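Amidase (PDB 5EWQ) probably hydrolyses amide bonds, as expected of an amidase-signature enzyme that converts carboxamides to the carboxylic acid and ammonia. Local coordinates at residues A[46-50]-A[51-55]; A[166-169]-A[170-174]; A[153-157]-A[158-162]. All blocks are in the same frame, centred on the assembly; numbering follows the deposited sequence.

In the fold
The three contacts are local and follow one another along the chain in the order interaction 1, interaction 3, interaction 2. Interaction 1 starts helix 50-58 about 20 Å from the centre of the chain; interaction 3 turns from helix 150-155 into strand 161-166, its centre 18 Å from that of interaction 1 and its nearest atoms about 8 Å away. Strand 161-166 of the mixed sheet then carries the chain inward to interaction 2, centred 24 Å from interaction 3 and 29 Å from interaction 1. Interactions 1 and 2 lie on opposite sides of the chain's centre. Interaction 2, buried against Lys-122 and Ser-204, probably borders the catalytic region of the amidase-signature core.

Interaction 1: A[46-50]-A[51-55]; sequences VNATV and DELQK
Glu-52 lies across Thr-49 at the start of helix 50-58. Its CB sits near both oxygens of Thr-49. CG, anti to its own carbonyl carbon (chi1 -63°), comes closest to the threonine hydroxyl, 3.2 Å from Thr-49 OG1. CD passes the same hydroxyl, and the carboxylate then straddles two residues: OE2 stays beside Thr-49 OG1, whereas Glu-52 OE1 reaches Ala-48 CB at 3.5 Å. The extended chain therefore runs back along the segment that precedes the helix.

The hydroxyl serves as the helix cap. Thr-49 is the N-cap residue, and its OG1, held between the backbone N and the carbonyl carbon, accepts from Glu-52 N in a weak bond of 3.4 Å, with an N-H...O angle of 152°. A full capping box would also need the carboxylate to accept from the threonine amide, but Glu-52 OE1 stands 3.7 Å from Thr-49 N, too long for that return bond. The first regular helical bond runs from Leu-53 N to Thr-49 O at 3.0 Å, and the next from Gln-54 N to Val-50 O, also at 3.0 Å.

Neighbouring elements hold the helix start. Asp-272 OD1 of helix 270-280 accepts from Val-50 N, a helix-start amide, and the amide end of Gln-54 is engaged by Asn-113 O and Tyr-64 OH. Leu-53 packs on Leu-67 and Tyr-71 of helix 64-79.

On the buried side, Leu-53 CD2 touches Ala-48 CB at 4.1 Å. This joins the residue before the N-cap to the fourth residue after it, which is a hydrophobic staple; together with the threonine cap it is characteristic of a helix N-terminus.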
loop_
_atom_site.group_PDB
_atom_site.type_symbol
_atom_site.label_atom_id
_atom_site.label_comp_id
_atom_site.label_asym_id
_atom_site.label_seq_id
_atom_site.Cartn_x
_atom_site.Cartn_y
_atom_site.Cartn_z
ATOM N N VAL A 46 13.979 14.570 -4.828
ATOM C CA VAL A 46 14.187 13.231 -4.283
ATOM C C VAL A 46 14.340 13.246 -2.762
ATOM O O VAL A 46 15.096 14.049 -2.213
ATOM C CB VAL A 46 15.429 12.560 -4.916
ATOM C CG1 VAL A 46 15.817 11.303 -4.152
ATOM C CG2 VAL A 46 15.169 12.239 -6.381
ATOM N N ASN A 47 13.588 12.366 -2.100
ATOM C CA ASN A 47 13.617 12.189 -0.648
ATOM C C ASN A 47 13.088 13.404 0.116
ATOM O O ASN A 47 13.281 13.520 1.326
ATOM C CB ASN A 47 15.035 11.850 -0.173
ATOM C CG ASN A 47 15.050 11.154 1.175
ATOM O OD1 ASN A 47 14.111 10.437 1.526
ATOM N ND2 ASN A 47 16.114 11.366 1.940
ATOM N N ALA A 48 12.412 14.303 -0.590
ATOM C CA ALA A 48 11.791 15.457 0.053
ATOM C C ALA A 48 10.338 15.154 0.399
ATOM O O ALA A 48 9.619 14.542 -0.390
ATOM C CB ALA A 48 11.883 16.684 -0.841
ATOM N N THR A 49 9.912 15.580 1.583
ATOM C CA THR A 49 8.544 15.347 2.030
ATOM C C THR A 49 7.563 16.233 1.270
ATOM O O THR A 49 7.968 17.104 0.502
ATOM C CB THR A 49 8.390 15.603 3.541
ATOM O OG1 THR A 49 8.553 16.999 3.814
ATOM C CG2 THR A 49 9.425 14.808 4.325
ATOM N N VAL A 50 6.272 16.004 1.489
ATOM C CA VAL A 50 5.229 16.772 0.818
ATOM C C VAL A 50 5.283 18.244 1.219
ATOM O O VAL A 50 5.175 19.130 0.371
ATOM C CB VAL A 50 3.828 16.208 1.129
ATOM C CG1 VAL A 50 2.747 17.080 0.506
ATOM C CG2 VAL A 50 3.714 14.776 0.634
ATOM N N ASP A 51 5.461 18.496 2.512
ATOM C CA ASP A 51 5.548 19.860 3.028
ATOM C C ASP A 51 6.718 20.621 2.414
ATOM O O ASP A 51 6.628 21.825 2.172
ATOM C CB ASP A 51 5.674 19.846 4.553
ATOM C CG ASP A 51 4.392 19.423 5.241
ATOM O OD1 ASP A 51 3.317 19.934 4.861
ATOM O OD2 ASP A 51 4.456 18.576 6.157
ATOM N N GLU A 52 7.815 19.914 2.163
ATOM C CA GLU A 52 8.997 20.525 1.565
ATOM C C GLU A 52 8.779 20.808 0.082
ATOM O O GLU A 52 9.313 21.777 -0.457
ATOM C CB GLU A 52 10.220 19.627 1.757
ATOM C CG GLU A 52 10.601 19.408 3.212
ATOM C CD GLU A 52 11.783 18.473 3.370
ATOM O OE1 GLU A 52 12.420 18.135 2.349
ATOM O OE2 GLU A 52 12.074 18.072 4.518
ATOM N N LEU A 53 7.994 19.956 -0.571
ATOM C CA LEU A 53 7.677 20.139 -1.983
ATOM C C LEU A 53 6.784 21.357 -2.191
ATOM O O LEU A 53 6.884 22.047 -3.205
ATOM C CB LEU A 53 6.998 18.890 -2.552
ATOM C CG LEU A 53 7.866 17.639 -2.692
ATOM C CD1 LEU A 53 7.041 16.468 -3.205
ATOM C CD2 LEU A 53 9.048 17.908 -3.611
ATOM N N GLN A 54 5.912 21.617 -1.221
ATOM C CA GLN A 54 5.019 22.767 -1.286
ATOM C C GLN A 54 5.793 24.064 -1.074
ATOM O O GLN A 54 5.392 25.122 -1.557
ATOM C CB GLN A 54 3.902 22.646 -0.245
ATOM C CG GLN A 54 3.033 21.401 -0.387
ATOM C CD GLN A 54 2.036 21.488 -1.531
ATOM O OE1 GLN A 54 2.066 22.421 -2.332
ATOM N NE2 GLN A 54 1.141 20.510 -1.607
ATOM N N LYS A 55 6.904 23.978 -0.349
ATOM C CA LYS A 55 7.746 25.143 -0.103
ATOM C C LYS A 55 8.588 25.477 -1.329
ATOM O O LYS A 55 8.907 26.639 -1.577
ATOM C CB LYS A 55 8.650 24.908 1.108
ATOM C CG LYS A 55 7.905 24.777 2.426
ATOM C CD LYS A 55 8.859 24.498 3.575
#

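Interaction 2: A[166-169]-A[170-174]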
loop_
_atom_site.group_PDB
_atom_site.type_symbol
_atom_site.label_atom_id
_atom_site.label_comp_id
_atom_site.label_asym_id
_atom_site.label_seq_id
_atom_site.Cartn_x
_atom_site.Cartn_y
_atom_site.Cartn_z
ATOM N N ALA A 166 0.441 1.235 -9.774
ATOM C CA ALA A 166 1.590 0.469 -9.308
ATOM C C ALA A 166 1.423 -1.028 -9.528
ATOM O O ALA A 166 0.307 -1.550 -9.520
ATOM C CB ALA A 166 1.840 0.751 -7.841
ATOM N N ASN A 167 2.546 -1.715 -9.717
ATOM C CA ASN A 167 2.541 -3.160 -9.893
ATOM C C ASN A 167 2.162 -3.855 -8.591
ATOM O O ASN A 167 2.246 -3.262 -7.515
ATOM C CB ASN A 167 3.906 -3.646 -10.389
ATOM C CG ASN A 167 3.833 -5.003 -11.061
ATOM O OD1 ASN A 167 2.749 -5.538 -11.286
ATOM N ND2 ASN A 167 4.990 -5.561 -11.395
HETATM N N MSE A 168 1.743 -5.110 -8.690
HETATM C CA MSE A 168 1.252 -5.834 -7.526
HETATM C C MSE A 168 1.286 -7.340 -7.734
HETATM O O MSE A 168 1.333 -7.819 -8.866
HETATM C CB MSE A 168 -0.177 -5.398 -7.203
HETATM C CG MSE A 168 -1.130 -5.540 -8.380
HETATM SE SE MSE A 168 -2.980 -5.101 -7.949
HETATM C CE MSE A 168 -3.419 -6.643 -6.845
ATOM N N SER A 169 1.265 -8.082 -6.633
ATOM C CA SER A 169 1.051 -9.517 -6.706
ATOM C C SER A 169 -0.343 -9.746 -7.271
ATOM O O SER A 169 -1.321 -9.208 -6.751
ATOM C CB SER A 169 1.204 -10.169 -5.332
ATOM O OG SER A 169 2.486 -9.914 -4.787
ATOM N N GLU A 170 -0.427 -10.528 -8.344
ATOM C CA GLU A 170 -1.677 -10.713 -9.077
ATOM C C GLU A 170 -2.805 -11.206 -8.174
ATOM O O GLU A 170 -2.597 -12.078 -7.329
ATOM C CB GLU A 170 -1.467 -11.684 -10.242
ATOM C CG GLU A 170 -2.655 -11.793 -11.183
ATOM C CD GLU A 170 -2.318 -12.530 -12.465
ATOM O OE1 GLU A 170 -3.248 -12.828 -13.243
ATOM O OE2 GLU A 170 -1.122 -12.807 -12.697
ATOM N N TRP A 171 -3.990 -10.628 -8.360
ATOM C CA TRP A 171 -5.164 -10.919 -7.537
ATOM C C TRP A 171 -4.896 -10.700 -6.051
ATOM O O TRP A 171 -5.395 -11.449 -5.210
ATOM C CB TRP A 171 -5.651 -12.353 -7.767
ATOM C CG TRP A 171 -6.310 -12.564 -9.095
ATOM C CD1 TRP A 171 -5.887 -13.385 -10.100
ATOM C CD2 TRP A 171 -7.509 -11.938 -9.567
ATOM N NE1 TRP A 171 -6.752 -13.312 -11.166
ATOM C CE2 TRP A 171 -7.757 -12.432 -10.862
ATOM C CE3 TRP A 171 -8.401 -11.010 -9.017
ATOM C CZ2 TRP A 171 -8.853 -12.025 -11.620
ATOM C CZ3 TRP A 171 -9.491 -10.610 -9.770
ATOM C CH2 TRP A 171 -9.708 -11.117 -11.057
ATOM N N ALA A 172 -4.117 -9.665 -5.745
ATOM C CA ALA A 172 -3.713 -9.349 -4.376
ATOM C C ALA A 172 -3.077 -10.559 -3.707
ATOM O O ALA A 172 -3.408 -10.900 -2.570
ATOM C CB ALA A 172 -4.902 -8.850 -3.567
ATOM N N ASN A 173 -2.164 -11.201 -4.434
ATOM C CA ASN A 173 -1.505 -12.428 -3.994
ATOM C C ASN A 173 -2.505 -13.538 -3.683
ATOM O O ASN A 173 -2.575 -14.030 -2.556
ATOM C CB ASN A 173 -0.619 -12.165 -2.776
ATOM C CG ASN A 173 0.305 -13.328 -2.467
ATOM O OD1 ASN A 173 0.694 -14.081 -3.361
ATOM N ND2 ASN A 173 0.657 -13.484 -1.195
ATOM N N TYR A 174 -3.282 -13.923 -4.689
ATOM C CA TYR A 174 -4.212 -15.036 -4.544
ATOM C C TYR A 174 -4.401 -15.746 -5.879
ATOM O O TYR A 174 -5.504 -15.791 -6.421
ATOM C CB TYR A 174 -5.558 -14.555 -4.002
ATOM C CG TYR A 174 -6.367 -15.647 -3.337
ATOM C CD1 TYR A 174 -6.039 -16.097 -2.065
ATOM C CD2 TYR A 174 -7.453 -16.229 -3.979
ATOM C CE1 TYR A 174 -6.769 -17.096 -1.449
ATOM C CE2 TYR A 174 -8.190 -17.230 -3.370
ATOM C CZ TYR A 174 -7.842 -17.658 -2.106
ATOM O OH TYR A 174 -8.568 -18.652 -1.492
#
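Met-168, present as selenomethionine, and Ser-169 meet the turn at 170-173, which is a left-handed helical turn: Trp-171, Ala-172 and Asn-173 all have positive phi and psi. It follows strand 161-166 of the amidase-signature core after a three-residue linker.

The two side-chain contacts differ in orientation. In the first, Met-168 bends at chi3 (-71°), which brings its terminal methyl up to the backbone of Ala-172: CE lies 3.3 Å from Ala-172 N and 3.7 Å from its CA. The alanine methyl points away from the linker, and Met-168 CE touches Ala-172 CB only at 4.2 Å, with the SE-CE bond nearly perpendicular to the alanine's CA-CB bond. The second contact is side by side: Ser-169 CB and Asn-173 CB are 3.7 Å apart, and their CA-CB bonds head broadly the same way. Beyond CB the polar ends part, OG staying beside the serine's own backbone N while CG of Asn-173 lies anti to its N (chi1 -168°).

Ser-169 OG is bonded to Gly-182 N, and Glu-170 OE2 accepts from Gly-185 N, tying the turn to the region of the short strand 183-184. Trp-171 meets Phe-367 edge-to-face, while Met-168 also touches Lys-122 of strand 118-122.

The backbone closes the turn by a second bond, Tyr-174 N to Glu-170 O at 3.3 Å, after one from Asn-173 N to Ser-169 O. That earlier bond is 3.2 Å long and its donor stands above the carbonyl plane, 75° out of it.

Interaction 3: A[153-157]-A[158-162]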
loop_
_atom_site.group_PDB
_atom_site.type_symbol
_atom_site.label_atom_id
_atom_site.label_comp_id
_atom_site.label_asym_id
_atom_site.label_seq_id
_atom_site.Cartn_x
_atom_site.Cartn_y
_atom_site.Cartn_z
ATOM N N LYS A 153 -11.850 9.625 -6.226
ATOM C CA LYS A 153 -12.761 10.749 -6.393
ATOM C C LYS A 153 -12.555 11.781 -5.288
ATOM O O LYS A 153 -12.583 12.986 -5.541
ATOM C CB LYS A 153 -14.212 10.263 -6.403
ATOM C CG LYS A 153 -15.237 11.358 -6.653
ATOM C CD LYS A 153 -16.648 10.794 -6.694
ATOM N N GLN A 154 -12.337 11.304 -4.067
ATOM C CA GLN A 154 -12.107 12.188 -2.931
ATOM C C GLN A 154 -10.711 12.806 -2.977
ATOM O O GLN A 154 -10.488 13.892 -2.441
ATOM C CB GLN A 154 -12.304 11.433 -1.614
ATOM C CG GLN A 154 -13.748 11.048 -1.326
ATOM C CD GLN A 154 -13.894 10.260 -0.037
ATOM O OE1 GLN A 154 -12.914 10.004 0.662
ATOM N NE2 GLN A 154 -15.124 9.871 0.283
ATOM N N LEU A 155 -9.778 12.110 -3.619
ATOM C CA LEU A 155 -8.414 12.609 -3.759
ATOM C C LEU A 155 -8.364 13.854 -4.636
ATOM O O LEU A 155 -7.603 14.784 -4.367
ATOM C CB LEU A 155 -7.499 11.527 -4.338
ATOM C CG LEU A 155 -6.699 10.709 -3.324
ATOM C CD1 LEU A 155 -5.827 9.678 -4.026
ATOM C CD2 LEU A 155 -5.858 11.631 -2.459
ATOM N N LYS A 156 -9.182 13.866 -5.682
ATOM C CA LYS A 156 -9.201 14.979 -6.622
ATOM C C LYS A 156 -10.037 16.140 -6.093
ATOM O O LYS A 156 -10.073 17.215 -6.692
ATOM C CB LYS A 156 -9.729 14.515 -7.981
ATOM C CG LYS A 156 -8.868 13.442 -8.633
ATOM C CD LYS A 156 -9.391 13.053 -10.005
ATOM C CE LYS A 156 -10.751 12.386 -9.915
ATOM N NZ LYS A 156 -11.220 11.912 -11.246
ATOM N N GLU A 157 -10.703 15.918 -4.964
ATOM C CA GLU A 157 -11.485 16.966 -4.319
ATOM C C GLU A 157 -10.591 17.865 -3.472
ATOM O O GLU A 157 -11.029 18.905 -2.980
ATOM C CB GLU A 157 -12.594 16.359 -3.458
ATOM C CG GLU A 157 -13.707 15.697 -4.254
ATOM C CD GLU A 157 -14.698 14.961 -3.372
ATOM O OE1 GLU A 157 -14.435 14.834 -2.158
ATOM O OE2 GLU A 157 -15.739 14.509 -3.894
ATOM N N GLU A 158 -9.336 17.458 -3.306
ATOM C CA GLU A 158 -8.377 18.244 -2.540
ATOM C C GLU A 158 -7.187 18.663 -3.398
ATOM O O GLU A 158 -6.195 19.181 -2.887
ATOM C CB GLU A 158 -7.894 17.462 -1.315
ATOM C CG GLU A 158 -8.985 17.172 -0.296
ATOM C CD GLU A 158 -8.435 16.635 1.011
ATOM O OE1 GLU A 158 -9.240 16.220 1.871
ATOM O OE2 GLU A 158 -7.197 16.632 1.182
ATOM N N GLY A 159 -7.290 18.433 -4.703
ATOM C CA GLY A 159 -6.276 18.890 -5.635
ATOM C C GLY A 159 -5.340 17.813 -6.149
ATOM O O GLY A 159 -4.653 18.011 -7.151
ATOM N N ALA A 160 -5.306 16.674 -5.465
ATOM C CA ALA A 160 -4.430 15.576 -5.860
ATOM C C ALA A 160 -4.907 14.933 -7.158
ATOM O O ALA A 160 -6.087 15.007 -7.501
ATOM C CB ALA A 160 -4.348 14.536 -4.752
ATOM N N PHE A 161 -3.982 14.307 -7.879
ATOM C CA PHE A 161 -4.318 13.615 -9.117
ATOM C C PHE A 161 -3.535 12.313 -9.230
ATOM O O PHE A 161 -2.443 12.185 -8.678
ATOM C CB PHE A 161 -4.046 14.508 -10.331
ATOM C CG PHE A 161 -2.584 14.715 -10.621
ATOM C CD1 PHE A 161 -1.853 15.661 -9.923
ATOM C CD2 PHE A 161 -1.946 13.970 -11.600
ATOM C CE1 PHE A 161 -0.509 15.856 -10.191
ATOM C CE2 PHE A 161 -0.604 14.159 -11.872
ATOM C CZ PHE A 161 0.115 15.105 -11.166
ATOM N N VAL A 162 -4.099 11.348 -9.950
ATOM C CA VAL A 162 -3.454 10.052 -10.111
ATOM C C VAL A 162 -2.360 10.101 -11.176
ATOM O O VAL A 162 -2.639 10.261 -12.364
ATOM C CB VAL A 162 -4.470 8.957 -10.482
ATOM C CG1 VAL A 162 -3.777 7.607 -10.576
ATOM C CG2 VAL A 162 -5.594 8.912 -9.460
#
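Leu-155 O is the polar atom that two amides share: Ala-160 N donates to it at 3.2 Å and Glu-158 N at 3.4 Å. Both bonds are weak, the first because it is bent (125° at the hydrogen), the second because it is long. They belong to a Schellman-like reversal that carries the chain out of helix 150-155 and into strand 161-166, the second, parallel strand of the beta-alpha-beta unit that begins with strand 118-122.

The evidence for that assignment is threefold. The weak bond from Ala-160 N to Leu-155 O is the six-to-one link, one of the motif's two bonds. Gly-159, with phi 104°, supplies the positive-phi residue; a side chain there would press on the preceding carbonyl oxygen. Finally, the apolar pair expected across such a reversal is present, Leu-155 CD2 lying 4.0 Å from Ala-160 CB. The inner five-to-two bond is not made, since Gly-159 N remains 3.6 Å from Lys-156 O, hence only a Schellman-like turn. Within the loop, the residues from Leu-155 to Glu-158 form a type I beta turn, which accounts for the second donor on the leucine oxygen.

Leu-155 and Ala-160 do not pack alone. The leucine also lies on Leu-276 and Ala-279 of helix 270-280 and on Val-119 of the neighbouring strand, while the alanine touches Leu-114. Gly-159 is bonded through its backbone to Gly-116.

Lys-156 runs outward from the turn. Its chain bends at chi3 (-65°) and sends NZ away to a salt bridge with Asp-148. Its aliphatic start stays on the turn: CG passes 3.4 Å from Ala-160 O, and the same oxygen receives a CA-H...O contact from Lys-156 CA at 3.2 Å.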